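PDB 6VOQ: aldolase from Klebsiella pneumoniae, which belongs to the class II aldolase and adducin family, with the AraD-like fold, and assembles as a tetramer whose chains carry a zinc site. Local coordinates for residues S32-D37 with A81-N86; N30-L33 with N39-A42; T119-M124 with T177-E182; S97-A102 with L186-G191. All coordinates share one frame; numbering follows the deposited sequence.

Contact 1 (S32-D37 with A81-N86)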
loop_
_atom_site.group_PDB
_atom_site.type_symbol
_atom_site.label_atom_id
_atom_site.label_comp_id
_atom_site.label_asym_id
_atom_site.label_seq_id
_atom_site.Cartn_x
_atom_site.Cartn_y
_atom_site.Cartn_z
ATOM N N SER A 32 -12.929 -18.762 9.566
ATOM C CA SER A 32 -13.822 -19.618 10.336
ATOM C C SER A 32 -13.606 -19.385 11.827
ATOM O O SER A 32 -12.534 -18.946 12.258
ATOM C CB SER A 32 -13.625 -21.102 9.991
ATOM O OG SER A 32 -12.388 -21.602 10.484
ATOM N N LEU A 33 -14.637 -19.690 12.611
ATOM C CA LEU A 33 -14.534 -19.620 14.062
ATOM C C LEU A 33 -15.530 -20.587 14.688
ATOM O O LEU A 33 -16.613 -20.831 14.146
ATOM C CB LEU A 33 -14.766 -18.190 14.582
ATOM C CG LEU A 33 -16.095 -17.479 14.281
ATOM C CD1 LEU A 33 -17.173 -17.849 15.281
ATOM C CD2 LEU A 33 -15.903 -15.967 14.282
ATOM N N LEU A 34 -15.154 -21.131 15.841
ATOM C CA LEU A 34 -16.018 -22.049 16.571
ATOM C C LEU A 34 -17.148 -21.292 17.253
ATOM O O LEU A 34 -16.913 -20.306 17.956
ATOM C CB LEU A 34 -15.216 -22.822 17.615
ATOM C CG LEU A 34 -14.653 -24.157 17.136
ATOM C CD1 LEU A 34 -13.823 -24.814 18.232
ATOM C CD2 LEU A 34 -15.785 -25.069 16.678
ATOM N N LEU A 35 -18.364 -21.765 17.059
ATOM C CA LEU A 35 -19.520 -21.211 17.734
ATOM C C LEU A 35 -19.659 -21.828 19.120
ATOM O O LEU A 35 -19.027 -22.846 19.424
ATOM C CB LEU A 35 -20.776 -21.455 16.901
ATOM C CG LEU A 35 -20.818 -20.672 15.582
ATOM C CD1 LEU A 35 -21.944 -21.164 14.680
ATOM C CD2 LEU A 35 -20.941 -19.171 15.833
ATOM N N PRO A 36 -20.457 -21.211 19.995
ATOM C CA PRO A 36 -20.670 -21.797 21.329
ATOM C C PRO A 36 -21.153 -23.237 21.312
ATOM O O PRO A 36 -20.783 -24.007 22.205
ATOM C CB PRO A 36 -21.712 -20.858 21.949
ATOM C CG PRO A 36 -21.417 -19.535 21.324
ATOM C CD PRO A 36 -20.977 -19.833 19.908
ATOM N N ASP A 37 -21.959 -23.631 20.326
ATOM C CA ASP A 37 -22.501 -24.986 20.262
ATOM C C ASP A 37 -21.537 -25.983 19.631
ATOM O O ASP A 37 -21.935 -27.121 19.347
ATOM C CB ASP A 37 -23.822 -24.988 19.485
ATOM C CG ASP A 37 -23.690 -24.379 18.096
ATOM O OD1 ASP A 37 -22.549 -24.156 17.642
ATOM O OD2 ASP A 37 -24.733 -24.127 17.453
ATOM N N ALA A 81 -10.151 -29.839 9.566
ATOM C CA ALA A 81 -9.060 -30.728 9.944
ATOM C C ALA A 81 -8.252 -30.163 11.104
ATOM O O ALA A 81 -7.877 -30.906 12.017
ATOM C CB ALA A 81 -8.154 -30.997 8.742
ATOM N N VAL A 82 -8.012 -28.850 11.109
ATOM C CA VAL A 82 -7.276 -28.233 12.210
ATOM C C VAL A 82 -8.080 -28.307 13.506
ATOM O O VAL A 82 -7.566 -28.729 14.547
ATOM C CB VAL A 82 -6.909 -26.781 11.863
ATOM C CG1 VAL A 82 -6.195 -26.122 13.046
ATOM C CG2 VAL A 82 -6.065 -26.739 10.608
ATOM N N TYR A 83 -9.342 -27.872 13.464
ATOM C CA TYR A 83 -10.178 -27.898 14.661
ATOM C C TYR A 83 -10.244 -29.293 15.261
ATOM O O TYR A 83 -10.209 -29.445 16.484
ATOM C CB TYR A 83 -11.593 -27.419 14.343
ATOM C CG TYR A 83 -11.708 -25.949 14.042
ATOM C CD1 TYR A 83 -11.616 -25.009 15.055
ATOM C CD2 TYR A 83 -11.929 -25.499 12.740
ATOM C CE1 TYR A 83 -11.734 -23.659 14.779
ATOM C CE2 TYR A 83 -12.029 -24.155 12.455
ATOM C CZ TYR A 83 -11.939 -23.240 13.477
ATOM O OH TYR A 83 -12.052 -21.896 13.212
ATOM N N LEU A 84 -10.354 -30.323 14.416
ATOM C CA LEU A 84 -10.529 -31.692 14.882
ATOM C C LEU A 84 -9.283 -32.266 15.540
ATOM O O LEU A 84 -9.360 -33.363 16.106
ATOM C CB LEU A 84 -10.956 -32.587 13.718
ATOM C CG LEU A 84 -12.383 -32.413 13.212
ATOM C CD1 LEU A 84 -12.505 -33.031 11.835
ATOM C CD2 LEU A 84 -13.377 -33.055 14.179
ATOM N N HIS A 85 -8.145 -31.566 15.484
ATOM C CA HIS A 85 -6.917 -32.057 16.097
ATOM C C HIS A 85 -6.200 -30.969 16.884
ATOM O O HIS A 85 -4.984 -31.045 17.086
ATOM C CB HIS A 85 -6.008 -32.670 15.037
ATOM C CG HIS A 85 -6.625 -33.854 14.380
ATOM N ND1 HIS A 85 -7.465 -33.742 13.295
ATOM C CD2 HIS A 85 -6.613 -35.164 14.714
ATOM C CE1 HIS A 85 -7.914 -34.937 12.962
ATOM N NE2 HIS A 85 -7.410 -35.819 13.806
ATOM N N ASN A 86 -6.937 -29.964 17.347
ATOM C CA ASN A 86 -6.385 -28.947 18.232
ATOM C C ASN A 86 -7.517 -28.270 18.988
ATOM O O ASN A 86 -8.144 -27.347 18.456
ATOM C CB ASN A 86 -5.581 -27.913 17.446
ATOM C CG ASN A 86 -5.004 -26.837 18.331
ATOM O OD1 ASN A 86 -5.056 -26.934 19.555
ATOM N ND2 ASN A 86 -4.435 -25.801 17.716
#
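Tyr83, near the end of helix 76-83, lays its ring against strand 30-34 and touches it at two points, one polar and one apolar. At the polar end, the Tyr83 OH lies 2.8 Å from Ser32 OG in a hydrogen bond that either hydroxyl could donate. Ser32 OG sits at the edge of the ring and in its plane, 3.2 Å from Tyr83 CE2. With OG between the backbone N and the carbonyl carbon (chi1 71°), Ser32 turns its hydroxyl to the helix, where His79 ND1 is a second hydrogen-bond partner. Ser32 OG thus joins two side chains of one helix.

Leu34 meets the CD1-CE1 side of the ring, its CG 3.8 Å from Tyr83 CD1. The two side chains run antiparallel to one another, flank to flank, the leucine branch standing obliquely to the ring. One methyl takes part as well, Leu34 CD1 being 3.9 Å from Tyr83 CD1. Beyond the tyrosine the chain leaves in a type I turn from Tyr83 to Asn86. Tyr83 also touches Leu40 and Ile92 of the flanking strands, an example of helix-on-sheet packing in an alpha/beta fold.

Contact 2 (N30-L33 with N39-A42)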
loop_
_atom_site.group_PDB
_atom_site.type_symbol
_atom_site.label_atom_id
_atom_site.label_comp_id
_atom_site.label_asym_id
_atom_site.label_seq_id
_atom_site.Cartn_x
_atom_site.Cartn_y
_atom_site.Cartn_z
ATOM N N ASN A 30 -10.545 -17.064 3.382
ATOM C CA ASN A 30 -11.738 -17.450 4.115
ATOM C C ASN A 30 -11.441 -17.405 5.608
ATOM O O ASN A 30 -10.288 -17.498 6.033
ATOM C CB ASN A 30 -12.230 -18.834 3.689
ATOM C CG ASN A 30 -11.103 -19.804 3.463
ATOM O OD1 ASN A 30 -10.574 -20.387 4.406
ATOM N ND2 ASN A 30 -10.724 -19.986 2.204
ATOM N N LEU A 31 -12.498 -17.232 6.391
ATOM C CA LEU A 31 -12.417 -17.149 7.837
ATOM C C LEU A 31 -13.336 -18.202 8.429
ATOM O O LEU A 31 -14.385 -18.519 7.859
ATOM C CB LEU A 31 -12.811 -15.738 8.356
ATOM C CG LEU A 31 -12.236 -14.541 7.578
ATOM C CD1 LEU A 31 -12.841 -13.218 8.023
ATOM C CD2 LEU A 31 -10.720 -14.491 7.698
ATOM N N SER A 32 -12.929 -18.762 9.566
ATOM C CA SER A 32 -13.822 -19.618 10.336
ATOM C C SER A 32 -13.606 -19.385 11.827
ATOM O O SER A 32 -12.534 -18.946 12.258
ATOM C CB SER A 32 -13.625 -21.102 9.991
ATOM O OG SER A 32 -12.388 -21.602 10.484
ATOM N N LEU A 33 -14.637 -19.690 12.611
ATOM C CA LEU A 33 -14.534 -19.620 14.062
ATOM C C LEU A 33 -15.530 -20.587 14.688
ATOM O O LEU A 33 -16.613 -20.831 14.146
ATOM C CB LEU A 33 -14.766 -18.190 14.582
ATOM C CG LEU A 33 -16.095 -17.479 14.281
ATOM C CD1 LEU A 33 -17.173 -17.849 15.281
ATOM C CD2 LEU A 33 -15.903 -15.967 14.282
ATOM N N ASN A 39 -20.332 -25.847 16.631
ATOM C CA ASN A 39 -20.343 -25.777 15.180
ATOM C C ASN A 39 -19.414 -24.667 14.690
ATOM O O ASN A 39 -18.905 -23.845 15.458
ATOM C CB ASN A 39 -21.759 -25.550 14.664
ATOM C CG ASN A 39 -22.649 -26.756 14.884
ATOM O OD1 ASN A 39 -22.229 -27.895 14.696
ATOM N ND2 ASN A 39 -23.878 -26.511 15.317
ATOM N N LEU A 40 -19.214 -24.641 13.380
ATOM C CA LEU A 40 -18.254 -23.755 12.743
ATOM C C LEU A 40 -18.995 -22.670 11.973
ATOM O O LEU A 40 -19.856 -22.973 11.141
ATOM C CB LEU A 40 -17.348 -24.550 11.804
ATOM C CG LEU A 40 -15.917 -24.062 11.702
ATOM C CD1 LEU A 40 -15.386 -23.773 13.097
ATOM C CD2 LEU A 40 -15.095 -25.114 11.010
ATOM N N LEU A 41 -18.668 -21.416 12.261
ATOM C CA LEU A 41 -19.083 -20.293 11.434
ATOM C C LEU A 41 -17.979 -20.031 10.413
ATOM O O LEU A 41 -16.798 -19.992 10.769
ATOM C CB LEU A 41 -19.342 -19.055 12.298
ATOM C CG LEU A 41 -19.813 -17.782 11.591
ATOM C CD1 LEU A 41 -21.281 -17.918 11.201
ATOM C CD2 LEU A 41 -19.595 -16.538 12.462
ATOM N N ALA A 42 -18.349 -19.875 9.148
ATOM C CA ALA A 42 -17.342 -19.734 8.109
ATOM C C ALA A 42 -17.855 -18.816 7.013
ATOM O O ALA A 42 -19.061 -18.636 6.841
ATOM C CB ALA A 42 -16.950 -21.097 7.512
#
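Leu33 and Leu41 are paired across a beta hairpin, and their side chains run flank to flank in one direction from the same face of the sheet. CD1 of Leu33 rests 3.9 Å from Leu41 CB, and the CD2 methyl of Leu41 packs against the same leucine branch. Their torsions differ: Leu41 extends with CG anti to the backbone N (chi1 -179°), whereas Leu33 has CG between its N and its carbonyl carbon (chi1 59°), which brings its branch over to the neighbouring strand.

These two residues are also the hydrogen-bonded pair of the antiparallel strands. Leu33 N donates to Leu41 O at 2.9 Å and Leu41 N to Leu33 O at 2.8 Å, a two-way grip that fixes the register. Ser32 and Ala42 follow as a non-hydrogen-bonded pair on the opposite face, with Ser32 CB 4.1 Å from Ala42 CB. Here the backbones add CA-H...O contacts, Ser32 CA standing 3.0 Å from Leu41 O and Ala42 CA 3.2 Å from Leu31 O. Leu40 reaches across as well, its CD1 lying 3.4 Å from Leu33 O.

The hairpin has different neighbours on its two faces. Leu33 and Leu41 are covered by helix 4-20, through Leu7, Met11 and Arg8, while Leu40 and Ala42 turn to helix 76-83, meeting Arg80, Tyr83 and Val76. Within the sheet, strand 91-94 continues beyond strand 30-34, and strand 58-60 beyond strand 40-42.

Contact 3 (T119-M124 with T177-E182)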
loop_
_atom_site.group_PDB
_atom_site.type_symbol
_atom_site.label_atom_id
_atom_site.label_comp_id
_atom_site.label_asym_id
_atom_site.label_seq_id
_atom_site.Cartn_x
_atom_site.Cartn_y
_atom_site.Cartn_z
ATOM N N THR A 119 12.873 -11.434 14.660
ATOM C CA THR A 119 12.046 -10.623 15.539
ATOM C C THR A 119 11.362 -11.570 16.496
ATOM O O THR A 119 11.103 -12.731 16.151
ATOM C CB THR A 119 10.994 -9.818 14.772
ATOM O OG1 THR A 119 10.336 -10.678 13.831
ATOM C CG2 THR A 119 11.642 -8.665 14.042
ATOM N N PRO A 120 11.069 -11.129 17.728
ATOM C CA PRO A 120 10.584 -12.061 18.753
ATOM C C PRO A 120 9.115 -12.442 18.633
ATOM O O PRO A 120 8.708 -13.447 19.229
ATOM C CB PRO A 120 10.831 -11.291 20.059
ATOM C CG PRO A 120 10.693 -9.881 19.661
ATOM C CD PRO A 120 11.255 -9.771 18.266
ATOM N N TYR A 121 8.317 -11.700 17.873
ATOM C CA TYR A 121 6.871 -11.751 18.061
ATOM C C TYR A 121 6.234 -12.993 17.451
ATOM O O TYR A 121 5.294 -13.543 18.034
ATOM C CB TYR A 121 6.260 -10.459 17.518
ATOM C CG TYR A 121 6.941 -9.274 18.157
ATOM C CD1 TYR A 121 6.728 -8.984 19.504
ATOM C CD2 TYR A 121 7.846 -8.487 17.444
ATOM C CE1 TYR A 121 7.366 -7.932 20.118
ATOM C CE2 TYR A 121 8.492 -7.420 18.056
ATOM C CZ TYR A 121 8.245 -7.150 19.396
ATOM O OH TYR A 121 8.868 -6.100 20.031
ATOM N N VAL A 122 6.738 -13.477 16.315
ATOM C CA VAL A 122 6.210 -14.721 15.770
ATOM C C VAL A 122 6.521 -15.887 16.703
ATOM O O VAL A 122 5.713 -16.809 16.855
ATOM C CB VAL A 122 6.754 -14.954 14.346
ATOM C CG1 VAL A 122 6.493 -16.385 13.888
ATOM C CG2 VAL A 122 6.104 -13.986 13.391
ATOM N N VAL A 123 7.685 -15.860 17.352
ATOM C CA VAL A 123 8.045 -16.930 18.278
ATOM C C VAL A 123 7.125 -16.920 19.487
ATOM O O VAL A 123 6.684 -17.974 19.961
ATOM C CB VAL A 123 9.514 -16.794 18.707
ATOM C CG1 VAL A 123 9.992 -18.057 19.415
ATOM C CG2 VAL A 123 10.389 -16.455 17.509
ATOM N N MET A 124 6.827 -15.730 20.010
ATOM C CA MET A 124 6.037 -15.645 21.228
ATOM C C MET A 124 4.610 -16.087 20.980
ATOM O O MET A 124 4.040 -16.845 21.773
ATOM C CB MET A 124 6.056 -14.219 21.780
ATOM C CG MET A 124 7.439 -13.732 22.159
ATOM S SD MET A 124 7.457 -11.996 22.612
ATOM C CE MET A 124 6.410 -12.039 24.059
ATOM N N THR A 177 -2.001 -13.691 12.069
ATOM C CA THR A 177 -1.796 -13.654 10.629
ATOM C C THR A 177 -1.077 -12.385 10.214
ATOM O O THR A 177 -0.161 -12.424 9.384
ATOM C CB THR A 177 -3.136 -13.756 9.895
ATOM O OG1 THR A 177 -3.821 -14.936 10.322
ATOM C CG2 THR A 177 -2.911 -13.828 8.403
ATOM N N GLU A 178 -1.489 -11.245 10.771
ATOM C CA GLU A 178 -0.846 -9.992 10.407
ATOM C C GLU A 178 0.603 -9.977 10.863
ATOM O O GLU A 178 1.472 -9.469 10.150
ATOM C CB GLU A 178 -1.615 -8.815 10.992
ATOM C CG GLU A 178 -2.883 -8.521 10.250
ATOM C CD GLU A 178 -3.790 -7.605 11.015
ATOM O OE1 GLU A 178 -4.000 -7.857 12.211
ATOM O OE2 GLU A 178 -4.289 -6.634 10.425
ATOM N N GLU A 179 0.879 -10.533 12.043
ATOM C CA GLU A 179 2.258 -10.632 12.502
ATOM C C GLU A 179 3.074 -11.543 11.591
ATOM O O GLU A 179 4.214 -11.220 11.242
ATOM C CB GLU A 179 2.291 -11.126 13.946
ATOM C CG GLU A 179 3.663 -11.046 14.590
ATOM C CD GLU A 179 4.153 -9.616 14.734
ATOM O OE1 GLU A 179 3.342 -8.743 15.123
ATOM O OE2 GLU A 179 5.345 -9.364 14.441
ATOM N N LEU A 180 2.498 -12.673 11.176
ATOM C CA LEU A 180 3.209 -13.577 10.281
ATOM C C LEU A 180 3.480 -12.919 8.938
ATOM O O LEU A 180 4.588 -13.023 8.402
ATOM C CB LEU A 180 2.405 -14.855 10.079
ATOM C CG LEU A 180 2.634 -15.950 11.092
ATOM C CD1 LEU A 180 1.507 -16.962 10.953
ATOM C CD2 LEU A 180 4.012 -16.581 10.874
ATOM N N GLU A 181 2.468 -12.255 8.368
ATOM C CA GLU A 181 2.647 -11.640 7.059
ATOM C C GLU A 181 3.714 -10.559 7.113
ATOM O O GLU A 181 4.568 -10.471 6.225
ATOM C CB GLU A 181 1.314 -11.079 6.564
ATOM C CG GLU A 181 1.420 -10.171 5.350
ATOM C CD GLU A 181 1.766 -10.903 4.053
ATOM O OE1 GLU A 181 1.782 -12.155 4.017
ATOM O OE2 GLU A 181 2.018 -10.209 3.053
ATOM N N GLU A 182 3.699 -9.755 8.176
ATOM C CA GLU A 182 4.715 -8.732 8.377
ATOM C C GLU A 182 6.106 -9.344 8.497
ATOM O O GLU A 182 7.088 -8.778 8.005
ATOM C CB GLU A 182 4.369 -7.924 9.623
ATOM C CG GLU A 182 5.372 -6.879 9.978
ATOM C CD GLU A 182 5.482 -5.804 8.919
ATOM O OE1 GLU A 182 6.564 -5.191 8.834
ATOM O OE2 GLU A 182 4.498 -5.578 8.177
#
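Beside a zinc site at a subunit interface, the short helix 121-125 packs on the long helix 170-190 through Tyr121 and Val122 on one side and Glu179 and Leu180 on the other. Glu179 gives up the most surface. Its CG is anti to the backbone N (chi1 -170°), but the chain bends at the next bond (chi2 65°), which carries the carboxylate alongside the root of Tyr121. Glu179 OE2 comes within 3.4 Å of Tyr121 CB and lies obliquely to the ring, the carboxylate and ring planes standing 56° apart.

Val122 is wedged in beside this pair with its two methyls divided between neighbouring residues. CG1 meets Leu180 CD2 at 3.9 Å, the side chains crossing at about a right angle, while CG2 lies 4.0 Å from Glu179 CG and equally close to the backbone O of Glu179. No hydrogen bond links the two segments; the contact is one of van der Waals fit, with the Glu179 carboxylate in the middle of it.

From CB outward, the Tyr121 ring turns off from helix 170-190. Pro120 CG stands over the centre of one of its faces, and the ring stacks with His96 of a second subunit, a residue of the zinc-binding set. The nearest atom of the Tyr121 side chain is about 4 Å from a zinc ion, consistent with the metal sites at subunit interfaces in the AraD-like class II aldolase family.

Contact 4 (S97-A102 with L186-G191)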
loop_
_atom_site.group_PDB
_atom_site.type_symbol
_atom_site.label_atom_id
_atom_site.label_comp_id
_atom_site.label_asym_id
_atom_site.label_seq_id
_atom_site.Cartn_x
_atom_site.Cartn_y
_atom_site.Cartn_z
ATOM N N SER A 97 -2.120 -13.904 1.543
ATOM C CA SER A 97 -1.424 -12.642 1.755
ATOM C C SER A 97 -0.062 -12.699 1.073
ATOM O O SER A 97 0.571 -13.758 0.996
ATOM C CB SER A 97 -1.304 -12.325 3.254
ATOM O OG SER A 97 -0.633 -13.344 3.988
ATOM N N HIS A 98 0.369 -11.555 0.538
ATOM C CA HIS A 98 1.331 -11.566 -0.558
ATOM C C HIS A 98 2.646 -12.230 -0.155
ATOM O O HIS A 98 3.117 -13.165 -0.816
ATOM C CB HIS A 98 1.586 -10.151 -1.061
ATOM C CG HIS A 98 2.612 -10.105 -2.142
ATOM N ND1 HIS A 98 2.352 -10.522 -3.431
ATOM C CD2 HIS A 98 3.932 -9.796 -2.103
ATOM C CE1 HIS A 98 3.452 -10.417 -4.153
ATOM N NE2 HIS A 98 4.426 -9.983 -3.372
ATOM N N TYR A 99 3.258 -11.757 0.928
ATOM C CA TYR A 99 4.596 -12.222 1.263
ATOM C C TYR A 99 4.589 -13.619 1.866
ATOM O O TYR A 99 5.533 -14.382 1.638
ATOM C CB TYR A 99 5.282 -11.196 2.174
ATOM C CG TYR A 99 5.487 -9.896 1.425
ATOM C CD1 TYR A 99 6.530 -9.753 0.519
ATOM C CD2 TYR A 99 4.595 -8.838 1.564
ATOM C CE1 TYR A 99 6.694 -8.575 -0.201
ATOM C CE2 TYR A 99 4.760 -7.661 0.859
ATOM C CZ TYR A 99 5.806 -7.544 -0.024
ATOM O OH TYR A 99 5.971 -6.379 -0.732
ATOM N N LEU A 100 3.539 -13.996 2.600
ATOM C CA LEU A 100 3.467 -15.377 3.060
ATOM C C LEU A 100 3.228 -16.326 1.896
ATOM O O LEU A 100 3.775 -17.435 1.888
ATOM C CB LEU A 100 2.381 -15.531 4.124
ATOM C CG LEU A 100 2.794 -15.138 5.548
ATOM C CD1 LEU A 100 1.568 -15.010 6.449
ATOM C CD2 LEU A 100 3.800 -16.133 6.137
ATOM N N THR A 101 2.435 -15.905 0.901
ATOM C CA THR A 101 2.266 -16.704 -0.307
ATOM C C THR A 101 3.570 -16.788 -1.090
ATOM O O THR A 101 3.920 -17.854 -1.614
ATOM C CB THR A 101 1.166 -16.108 -1.195
ATOM O OG1 THR A 101 -0.090 -16.120 -0.505
ATOM C CG2 THR A 101 1.032 -16.887 -2.509
ATOM N N ALA A 102 4.281 -15.661 -1.208
ATOM C CA ALA A 102 5.583 -15.659 -1.867
ATOM C C ALA A 102 6.520 -16.647 -1.199
ATOM O O ALA A 102 7.098 -17.520 -1.857
ATOM C CB ALA A 102 6.191 -14.260 -1.841
ATOM N N LEU A 186 9.169 -8.896 5.908
ATOM C CA LEU A 186 10.502 -8.472 6.303
ATOM C C LEU A 186 11.568 -9.334 5.653
ATOM O O LEU A 186 12.640 -8.828 5.302
ATOM C CB LEU A 186 10.639 -8.520 7.819
ATOM C CG LEU A 186 9.972 -7.359 8.526
ATOM C CD1 LEU A 186 9.773 -7.706 9.991
ATOM C CD2 LEU A 186 10.835 -6.128 8.355
ATOM N N ILE A 187 11.293 -10.631 5.487
ATOM C CA ILE A 187 12.233 -11.508 4.801
ATOM C C ILE A 187 12.555 -10.951 3.420
ATOM O O ILE A 187 13.721 -10.750 3.066
ATOM C CB ILE A 187 11.669 -12.939 4.732
ATOM C CG1 ILE A 187 11.622 -13.546 6.132
ATOM C CG2 ILE A 187 12.513 -13.820 3.822
ATOM C CD1 ILE A 187 10.908 -14.873 6.216
ATOM N N PHE A 188 11.524 -10.636 2.635
ATOM C CA PHE A 188 11.782 -10.168 1.278
ATOM C C PHE A 188 12.348 -8.764 1.262
ATOM O O PHE A 188 13.135 -8.431 0.373
ATOM C CB PHE A 188 10.515 -10.268 0.442
ATOM C CG PHE A 188 10.167 -11.678 0.101
ATOM C CD1 PHE A 188 10.759 -12.303 -0.983
ATOM C CD2 PHE A 188 9.299 -12.401 0.904
ATOM C CE1 PHE A 188 10.454 -13.616 -1.286
ATOM C CE2 PHE A 188 8.988 -13.699 0.610
ATOM C CZ PHE A 188 9.564 -14.315 -0.493
ATOM N N THR A 189 12.002 -7.948 2.256
ATOM C CA THR A 189 12.592 -6.620 2.369
ATOM C C THR A 189 14.077 -6.701 2.707
ATOM O O THR A 189 14.902 -5.983 2.132
ATOM C CB THR A 189 11.851 -5.817 3.439
ATOM O OG1 THR A 189 10.501 -5.586 3.010
ATOM C CG2 THR A 189 12.551 -4.480 3.695
ATOM N N LEU A 190 14.431 -7.557 3.663
ATOM C CA LEU A 190 15.826 -7.664 4.052
ATOM C C LEU A 190 16.660 -8.264 2.936
ATOM O O LEU A 190 17.818 -7.874 2.762
ATOM C CB LEU A 190 15.949 -8.482 5.333
ATOM C CG LEU A 190 15.376 -7.751 6.552
ATOM C CD1 LEU A 190 15.176 -8.700 7.727
ATOM C CD2 LEU A 190 16.295 -6.600 6.927
ATOM N N GLY A 191 16.082 -9.181 2.158
ATOM C CA GLY A 191 16.769 -9.680 0.980
ATOM C C GLY A 191 18.059 -10.385 1.344
ATOM O O GLY A 191 18.114 -11.188 2.281
#
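Phe188 lays its ring obliquely against helix 98-104, overlapping Tyr99 and Ala102, which lie one turn apart. The contact is a helix-helix packing in the AraD-like fold, made where the last turn of helix 170-190 passes the start of the shorter helix. Phe188 CD2 approaches Tyr99 CD1 to 3.9 Å, coming to the edge of the tyrosine ring and near its plane, and the two side chains lie at a slant to one another. Phe188 CE2 also lies 3.7 Å from Tyr99 O, beside the helix backbone.

Within its own helix, the tyrosine ring has His98 CD2 above the centre of one face. His98 in turn bonds through its ring nitrogens to Thr189 and Glu182 of a third subunit, which places this contact at an interface of the tetramer. Glu181, on the same long helix as Phe188, accepts hydrogen bonds from the backbone N atoms of Tyr99 and Leu100, tying the start of helix 98-104 to it a second time.

The long helix ends just past the phenylalanine, giving way at Gly191. Farther out along the phenylalanine ring the partner is the methyl group of Ala102: Phe188 CE2 is 3.8 Å from Ala102 CB, and Phe188 CZ comes closer still, 3.6 Å from Ala102 CB.

Overall arrangement
From the N terminus, contact 2 closes first, a hairpin formed over a five-residue connection. Contact 1 starts from the same strand 30-34 and closes a wider loop at residues 81-86, bringing helix 76-83 onto the sheet; Tyr83 and Leu40 bring the two contacts together. Both are complete before contact 4 opens at residues 97-102. Contact 3 opens at 119-124 and closes at 177-182, before contact 4 closes at 186-191, so the one lies wholly within the span of the other. Contacts 3 and 4 share helix 170-190 and are joined through Glu181; they hold both short helices to it, and both touch a second subunit. Contacts 1 and 4 lie on opposite sides of the chain's centre.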